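Local structure of ATP phosphoribosyltransferase (Thermotoga maritima, 1O63) at residues R46-P51 and L69-T74; S87-A92 and D165-I170; K104-K109 and L145-T150. The protein probably catalyses the condensation of ATP with 5-phosphoribose 1-diphosphate to give N'-(5'-phosphoribosyl)-ATP, the first step of histidine biosynthesis. All blocks are in the same frame, centred on the assembly; numbering follows the deposited sequence.

Contact 1: residues R46-P51 and L69-T74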
# COMPACT_ATOMS: atom_id res chain seq x y z
N ARG A 46 2.98 4.07 -8.47
CA ARG A 46 2.24 2.91 -7.95
C ARG A 46 0.90 2.85 -8.68
O ARG A 46 0.30 3.89 -8.98
CB ARG A 46 2.04 2.98 -6.47
CG ARG A 46 3.22 3.12 -5.56
CD ARG A 46 4.28 2.06 -5.74
NE ARG A 46 3.76 0.71 -5.94
CZ ARG A 46 4.54 -0.30 -6.33
NH1 ARG A 46 4.03 -1.51 -6.50
NH2 ARG A 46 5.83 -0.08 -6.55
N PRO A 47 0.45 1.64 -9.00
CA PRO A 47 -0.77 1.42 -9.75
C PRO A 47 -1.96 2.20 -9.30
O PRO A 47 -2.67 2.84 -10.13
CB PRO A 47 -1.02 -0.10 -9.55
CG PRO A 47 0.38 -0.66 -9.45
CD PRO A 47 1.14 0.37 -8.66
N PHE A 48 -2.21 2.28 -7.99
CA PHE A 48 -3.35 3.04 -7.48
C PHE A 48 -3.17 4.54 -7.65
O PHE A 48 -4.17 5.28 -7.64
CB PHE A 48 -3.62 2.71 -5.99
CG PHE A 48 -4.71 1.65 -5.90
CD1 PHE A 48 -4.37 0.30 -5.97
CD2 PHE A 48 -6.04 2.00 -5.80
CE1 PHE A 48 -5.35 -0.68 -5.91
CE2 PHE A 48 -7.01 1.02 -5.74
CZ PHE A 48 -6.67 -0.33 -5.79
N ASP A 49 -1.97 5.01 -7.92
CA ASP A 49 -1.74 6.44 -8.12
C ASP A 49 -1.91 6.86 -9.57
O ASP A 49 -1.87 8.04 -9.86
CB ASP A 49 -0.33 6.81 -7.65
CG ASP A 49 -0.17 6.65 -6.14
OD1 ASP A 49 0.95 6.44 -5.67
OD2 ASP A 49 -1.18 6.71 -5.42
N VAL A 50 -2.08 5.90 -10.50
CA VAL A 50 -2.22 6.31 -11.92
C VAL A 50 -3.38 7.24 -12.10
O VAL A 50 -3.24 8.36 -12.68
CB VAL A 50 -2.28 5.10 -12.84
CG1 VAL A 50 -2.88 5.41 -14.21
CG2 VAL A 50 -0.88 4.47 -12.98
N PRO A 51 -4.58 6.93 -11.58
CA PRO A 51 -5.73 7.77 -11.79
C PRO A 51 -5.58 9.11 -11.10
O PRO A 51 -6.07 10.13 -11.62
CB PRO A 51 -6.92 6.98 -11.27
CG PRO A 51 -6.38 5.78 -10.61
CD PRO A 51 -4.95 5.61 -11.04
N LEU A 69 -9.19 0.31 -11.17
CA LEU A 69 -10.34 0.95 -11.77
C LEU A 69 -11.62 0.75 -11.00
O LEU A 69 -12.44 1.69 -10.88
CB LEU A 69 -10.52 0.49 -13.22
CG LEU A 69 -10.37 1.56 -14.30
CD1 LEU A 69 -9.14 2.40 -14.05
CD2 LEU A 69 -10.32 0.96 -15.70
N LEU A 70 -11.86 -0.49 -10.56
CA LEU A 70 -13.12 -0.77 -9.85
C LEU A 70 -13.02 -0.37 -8.38
O LEU A 70 -14.05 -0.16 -7.76
CB LEU A 70 -13.53 -2.21 -9.99
CG LEU A 70 -14.53 -2.66 -11.02
CD1 LEU A 70 -14.97 -1.61 -12.03
CD2 LEU A 70 -14.05 -3.92 -11.75
N GLU A 71 -11.82 -0.36 -7.79
CA GLU A 71 -11.73 -0.00 -6.38
C GLU A 71 -11.90 1.50 -6.16
O GLU A 71 -12.34 1.93 -5.10
CB GLU A 71 -10.40 -0.50 -5.79
CG GLU A 71 -10.19 -0.12 -4.34
CD GLU A 71 -11.24 -0.75 -3.43
OE1 GLU A 71 -11.48 -0.23 -2.34
OE2 GLU A 71 -11.84 -1.78 -3.82
N LYS A 72 -11.53 2.28 -7.13
CA LYS A 72 -11.51 3.75 -7.06
C LYS A 72 -12.16 4.30 -8.31
O LYS A 72 -11.53 4.29 -9.38
CB LYS A 72 -10.03 4.14 -6.97
CG LYS A 72 -9.65 5.57 -7.21
CD LYS A 72 -8.14 5.76 -7.03
CE LYS A 72 -7.75 7.23 -7.15
NZ LYS A 72 -6.31 7.42 -6.81
N GLU A 73 -13.40 4.74 -8.22
CA GLU A 73 -14.07 5.24 -9.43
C GLU A 73 -13.58 6.59 -9.89
O GLU A 73 -13.35 7.52 -9.11
CB GLU A 73 -15.59 5.26 -9.19
CG GLU A 73 -16.37 4.79 -10.41
CD GLU A 73 -16.16 3.32 -10.71
OE1 GLU A 73 -16.75 2.82 -11.70
OE2 GLU A 73 -15.43 2.64 -9.95
N THR A 74 -13.33 6.72 -11.19
CA THR A 74 -12.88 7.98 -11.79
C THR A 74 -13.79 8.33 -12.98
O THR A 74 -14.55 7.50 -13.46
CB THR A 74 -11.45 7.87 -12.35
OG1 THR A 74 -11.47 6.94 -13.44
CG2 THR A 74 -10.45 7.37 -11.31
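Phe48 turns the rim of its ring to Glu71: CE2 lies 3.7 Å from CG of Glu71, and CB of that glutamate sits in the ring plane, beside CE2 and CZ. The contact is with the methylenes alone. With CG anti to the backbone N (chi1 178°) and the chain bent at the next bond, the carboxylate of Glu71 is carried away from the ring, to the backbone N atoms of Asn112 and Val113 at the start of helix 111-121. Here the entry to helix 50-55 meets the end of helix 66-71, two elements of one lobe of a fold related to the type II periplasmic binding proteins. Lys72, the first residue past helix 66-71, reaches across with an extended chain. Its NZ donates to Phe48 O at 3.1 Å, approaching nearly end-on to the carbonyl (C=O...N angle 163°), and is also hydrogen-bonded to Thr52 OG1. On the way its CD and CE cross Pro51 obliquely, CD 4.0 Å from Pro51 CG. The 46-51 side also borders the second subunit, whose Lys131 N is hydrogen-bonded to Asp49 OD1. Farther along, the methyl CG2 of Thr74 rests 3.6 Å from Pro51 CB.

Contact 2: residues S87-A92 and D165-I170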
# COMPACT_ATOMS: atom_id res chain seq x y z
N SER A 87 -4.95 -11.55 -14.16
CA SER A 87 -5.29 -12.28 -12.92
C SER A 87 -6.79 -12.21 -12.67
O SER A 87 -7.55 -11.82 -13.56
CB SER A 87 -4.52 -11.62 -11.77
OG SER A 87 -4.70 -10.22 -11.80
N ARG A 88 -7.22 -12.68 -11.50
CA ARG A 88 -8.64 -12.70 -11.15
C ARG A 88 -8.83 -12.16 -9.71
O ARG A 88 -8.10 -12.53 -8.82
CB ARG A 88 -9.19 -14.12 -11.16
CG ARG A 88 -9.27 -14.85 -12.49
CD ARG A 88 -9.54 -16.35 -12.25
NE ARG A 88 -8.33 -17.06 -11.86
CZ ARG A 88 -8.24 -18.23 -11.26
NH1 ARG A 88 -9.31 -18.91 -10.89
NH2 ARG A 88 -7.03 -18.73 -10.99
N MSE A 89 -9.94 -11.48 -9.52
CA MSE A 89 -10.35 -11.04 -8.17
C MSE A 89 -11.33 -12.12 -7.69
O MSE A 89 -12.29 -12.44 -8.41
CB MSE A 89 -10.97 -9.68 -8.21
CG MSE A 89 -11.43 -9.09 -6.88
SE MSE A 89 -9.93 -8.54 -5.79
CE MSE A 89 -9.47 -6.89 -6.68
N VAL A 90 -11.04 -12.76 -6.56
CA VAL A 90 -11.90 -13.84 -6.09
C VAL A 90 -12.32 -13.67 -4.64
O VAL A 90 -11.70 -12.92 -3.90
CB VAL A 90 -11.20 -15.22 -6.22
CG1 VAL A 90 -10.88 -15.50 -7.68
CG2 VAL A 90 -9.92 -15.31 -5.38
N LEU A 91 -13.37 -14.38 -4.27
CA LEU A 91 -13.79 -14.56 -2.90
C LEU A 91 -13.19 -15.93 -2.50
O LEU A 91 -13.28 -16.85 -3.33
CB LEU A 91 -15.32 -14.63 -2.76
CG LEU A 91 -15.80 -14.94 -1.32
CD1 LEU A 91 -15.55 -13.72 -0.45
CD2 LEU A 91 -17.28 -15.30 -1.33
N ALA A 92 -12.47 -16.00 -1.42
CA ALA A 92 -11.88 -17.27 -0.97
C ALA A 92 -12.05 -17.45 0.54
O ALA A 92 -12.22 -16.51 1.31
CB ALA A 92 -10.41 -17.35 -1.33
N ASP A 165 -15.72 -17.98 -5.27
CA ASP A 165 -16.41 -17.25 -6.32
C ASP A 165 -15.41 -16.37 -7.10
O ASP A 165 -14.49 -15.79 -6.52
CB ASP A 165 -17.52 -16.38 -5.75
CG ASP A 165 -18.62 -15.98 -6.72
OD1 ASP A 165 -18.71 -16.55 -7.83
OD2 ASP A 165 -19.45 -15.09 -6.36
N GLU A 166 -15.68 -16.25 -8.39
CA GLU A 166 -14.84 -15.39 -9.25
C GLU A 166 -15.54 -14.04 -9.34
O GLU A 166 -16.71 -13.98 -9.74
CB GLU A 166 -14.74 -16.04 -10.62
CG GLU A 166 -14.22 -17.47 -10.62
CD GLU A 166 -12.70 -17.54 -10.73
OE1 GLU A 166 -12.12 -18.61 -10.49
OE2 GLU A 166 -12.10 -16.49 -11.05
N ILE A 167 -14.91 -12.95 -8.89
CA ILE A 167 -15.67 -11.67 -8.89
C ILE A 167 -15.48 -10.94 -10.21
O ILE A 167 -16.38 -10.28 -10.70
CB ILE A 167 -15.28 -10.80 -7.69
CG1 ILE A 167 -15.53 -11.58 -6.38
CG2 ILE A 167 -16.09 -9.50 -7.72
CD1 ILE A 167 -15.03 -10.89 -5.14
N PHE A 168 -14.25 -10.90 -10.72
CA PHE A 168 -14.00 -10.30 -12.01
C PHE A 168 -12.60 -10.66 -12.46
O PHE A 168 -11.68 -10.91 -11.64
CB PHE A 168 -14.23 -8.81 -12.14
CG PHE A 168 -13.50 -7.92 -11.20
CD1 PHE A 168 -12.17 -7.59 -11.43
CD2 PHE A 168 -14.13 -7.40 -10.08
CE1 PHE A 168 -11.50 -6.76 -10.55
CE2 PHE A 168 -13.46 -6.59 -9.19
CZ PHE A 168 -12.13 -6.26 -9.43
N VAL A 169 -12.47 -10.66 -13.78
CA VAL A 169 -11.17 -10.94 -14.39
C VAL A 169 -10.41 -9.61 -14.45
O VAL A 169 -11.07 -8.59 -14.63
CB VAL A 169 -11.35 -11.51 -15.80
CG1 VAL A 169 -10.05 -11.44 -16.59
CG2 VAL A 169 -11.87 -12.94 -15.69
N ILE A 170 -9.12 -9.63 -14.19
CA ILE A 170 -8.32 -8.41 -14.14
C ILE A 170 -7.42 -8.31 -15.38
O ILE A 170 -6.67 -9.23 -15.71
CB ILE A 170 -7.45 -8.33 -12.89
CG1 ILE A 170 -8.35 -8.13 -11.64
CG2 ILE A 170 -6.45 -7.19 -12.97
CD1 ILE A 170 -7.61 -8.61 -10.39
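Met89, present as selenomethionine, lies alongside Phe168 with both side chains pointing the same way. Its CB stands over the centre of the phenyl face, 3.8 Å from the centroid, in a CH-pi contact, and CG and CE continue past CZ. The ring stands here because Phe168 CG is placed between its own backbone N and carbonyl carbon (chi1 56°). On the same face of the sheet CD1 of Ile170 approaches Met89 CB at 4.1 Å and also lies close to Ser87 OG. At the other end CD1 of Ile167 packs against Leu91 CB. Leu70 and Val113, from helices 66-71 and 111-121, also touch the phenyl ring.

The backbones pair as antiparallel strands, broken by a classic beta bulge in which Ile167 and Phe168 both face Met89. Met89 O takes a short bond from Ile167 N (2.7 Å) and a weak one from Phe168 N (3.4 Å), while Met89 N donates to Phe168 O. Beyond the bulge Leu91 N donates to Asp165 O at 2.9 Å, and before it Ser87 and Ile170 form a hydrogen-bonded pair. On the Met89 face, at the end of the pairing, Asp165 OD2 is hydrogen-bonded to Tyr117 OH.

Arg88 and Glu166 project from the other face. Arg88 NH1 forms a salt bridge with Glu166 OE1 at 2.9 Å, its N-H...O bent to 144°; the exact tilt of the carboxylate is doubtful. Glu166 bends at chi2 (-89°), bringing its carboxylate back towards the neighbouring strand. Backbone bonds hold the strands together, with apolar packing on the helix-covered face, whereas on the face of Arg88 and Val90 a salt bridge crosses between the strands near the bulge, where it is probably weakened by solvent around the exposed Glu166.

Contact 3: residues K104-K109 and L145-T150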
# COMPACT_ATOMS: atom_id res chain seq x y z
N LYS A 104 -20.64 -11.59 7.77
CA LYS A 104 -19.42 -12.19 7.24
C LYS A 104 -18.21 -11.29 7.42
O LYS A 104 -18.21 -10.13 7.00
CB LYS A 104 -19.65 -12.59 5.79
CG LYS A 104 -20.79 -13.61 5.64
CD LYS A 104 -21.73 -13.18 4.52
CE LYS A 104 -22.75 -14.27 4.23
NZ LYS A 104 -23.78 -14.31 5.32
N ARG A 105 -17.17 -11.78 8.10
CA ARG A 105 -15.95 -10.99 8.28
C ARG A 105 -15.04 -11.25 7.06
O ARG A 105 -14.76 -12.40 6.76
CB ARG A 105 -15.23 -11.41 9.57
CG ARG A 105 -16.03 -11.18 10.85
CD ARG A 105 -15.20 -11.59 12.08
NE ARG A 105 -14.59 -12.90 11.90
CZ ARG A 105 -13.48 -13.34 12.47
NH1 ARG A 105 -13.03 -14.56 12.20
NH2 ARG A 105 -12.82 -12.61 13.36
N ILE A 106 -14.79 -10.21 6.27
CA ILE A 106 -13.99 -10.36 5.06
C ILE A 106 -12.79 -9.40 5.12
O ILE A 106 -13.02 -8.20 5.18
CB ILE A 106 -14.79 -10.01 3.79
CG1 ILE A 106 -16.17 -10.69 3.82
CG2 ILE A 106 -14.02 -10.38 2.54
CD1 ILE A 106 -17.05 -10.39 2.62
N ALA A 107 -11.59 -9.97 5.05
CA ALA A 107 -10.35 -9.19 4.97
C ALA A 107 -10.04 -8.92 3.51
O ALA A 107 -10.29 -9.79 2.67
CB ALA A 107 -9.18 -10.00 5.53
N THR A 108 -9.50 -7.73 3.21
CA THR A 108 -9.21 -7.45 1.79
C THR A 108 -8.39 -6.17 1.68
O THR A 108 -8.43 -5.34 2.60
CB THR A 108 -10.55 -7.24 1.04
OG1 THR A 108 -10.33 -6.94 -0.33
CG2 THR A 108 -11.33 -6.07 1.66
N LYS A 109 -7.70 -6.00 0.57
CA LYS A 109 -7.05 -4.75 0.20
C LYS A 109 -8.02 -3.88 -0.62
O LYS A 109 -7.70 -2.73 -0.98
CB LYS A 109 -5.82 -4.98 -0.69
CG LYS A 109 -4.78 -5.90 -0.08
CD LYS A 109 -3.44 -5.74 -0.77
CE LYS A 109 -3.35 -6.58 -2.00
NZ LYS A 109 -1.95 -6.72 -2.51
N LEU A 145 -13.49 -14.92 5.55
CA LEU A 145 -13.29 -14.96 4.14
C LEU A 145 -12.34 -13.82 3.70
O LEU A 145 -12.10 -12.90 4.44
CB LEU A 145 -14.60 -14.72 3.34
CG LEU A 145 -15.79 -15.62 3.63
CD1 LEU A 145 -17.10 -15.02 3.11
CD2 LEU A 145 -15.61 -17.01 3.05
N ILE A 146 -11.81 -13.97 2.49
CA ILE A 146 -11.04 -12.86 1.92
C ILE A 146 -11.54 -12.56 0.51
O ILE A 146 -12.21 -13.40 -0.08
CB ILE A 146 -9.53 -13.14 1.83
CG1 ILE A 146 -9.29 -14.29 0.86
CG2 ILE A 146 -8.94 -13.37 3.23
CD1 ILE A 146 -7.84 -14.65 0.60
N VAL A 147 -11.26 -11.34 0.07
CA VAL A 147 -11.50 -10.98 -1.35
C VAL A 147 -10.12 -10.52 -1.84
O VAL A 147 -9.57 -9.58 -1.26
CB VAL A 147 -12.55 -9.90 -1.55
CG1 VAL A 147 -12.45 -9.30 -2.95
CG2 VAL A 147 -13.95 -10.41 -1.28
N ASP A 148 -9.51 -11.28 -2.74
CA ASP A 148 -8.13 -10.95 -3.13
C ASP A 148 -7.84 -11.41 -4.55
O ASP A 148 -8.61 -12.16 -5.16
CB ASP A 148 -7.13 -11.59 -2.16
CG ASP A 148 -5.77 -10.93 -2.14
OD1 ASP A 148 -5.60 -9.86 -2.77
OD2 ASP A 148 -4.85 -11.48 -1.50
N ILE A 149 -6.68 -11.01 -5.05
CA ILE A 149 -6.25 -11.38 -6.40
C ILE A 149 -5.44 -12.69 -6.32
O ILE A 149 -4.66 -12.87 -5.39
CB ILE A 149 -5.32 -10.31 -6.99
CG1 ILE A 149 -6.02 -8.95 -7.13
CG2 ILE A 149 -4.72 -10.74 -8.33
CD1 ILE A 149 -4.97 -7.89 -7.60
N THR A 150 -5.61 -13.51 -7.32
CA THR A 150 -4.91 -14.74 -7.56
C THR A 150 -4.64 -14.87 -9.07
O THR A 150 -5.40 -14.34 -9.87
CB THR A 150 -5.74 -15.97 -7.11
OG1 THR A 150 -4.97 -17.16 -7.27
CG2 THR A 150 -7.00 -16.12 -7.95
O HOH W 1 -7.10 -8.30 -0.82
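Ile106 with Leu145 and Ala107 with Ile146 are the parallel pairs that join strands 104-108 and 145-150. These strands lie side by side in the second lobe of the fold, whose alpha/beta topology recalls the type II periplasmic binding proteins: strand 104-108 comes between 145-150 and 125-129, so the chain returns past its first strand to lay down the third.

The backbone bonds alternate in the parallel pattern. Leu145 N donates to Arg105 O at 3.1 Å, Ala107 N to Leu145 O at 3.0 Å, and Val147 N to Ala107 O at 3.2 Å. Leu145 O also receives the CA-H of Ile106, and Ala107 O that of Ile146, so each of these two carbonyls also has a weaker C-H...O contact with the neighbouring strand; Leu145 O is hydrogen-bonded to Ser143 OG as well.

Apolar contacts lie on both faces. Ile106 sends CG2, anti to its backbone N, obliquely against CG2 of Val147 at 3.8 Å, while its CG1 reaches Leu145 CB. Helix 111-121 covers this side, with Thr114 touching both Ile106 and Val147, and Cys118 touching Ile106. Cys118 is in turn tied by a disulfide to Cys125 on strand 125-129. The opposite face carries the lighter pairing of Ala107 CB with Ile146 CG2, 4.1 Å apart.

The polar contacts gather where strand 104-108 ends. There chi1 of Thr108 (179°) swings OG1 towards the neighbouring strand to donate to Val147 O at 2.9 Å, from 30° outside the carbonyl plane, and the same hydroxyl is hydrogen-bonded to Phe110 N. Val147 O is gripped a second time by a bridging water, which accepts from Lys109 N at 2.8 Å, donates to that carbonyl, and reaches Asp148 OD1 by a weak bond of 2.9 Å.

How the contacts relate
Contact 1 closes before either of the others opens, and contact 3 is nested inside the loop that contact 2 closes. Contacts 2 and 3 are about 10 Å apart between centres and belong to the same sheet, since strand 81-94 pairs with strand 145-150: Ala92 O and Ile146 N are 2.8 Å apart, a probable hydrogen bond. Contact 1 lies about 17 Å from contact 2, centre to centre, but helix 66-71 links them, its Leu70 CD2 resting 3.8 Å from Phe168 CE2. Strands 81-94 and 161-176 are long, antiparallel neighbours in this sheet; that they link the lobes is consistent with the two-lobed fold of type II periplasmic binding proteins.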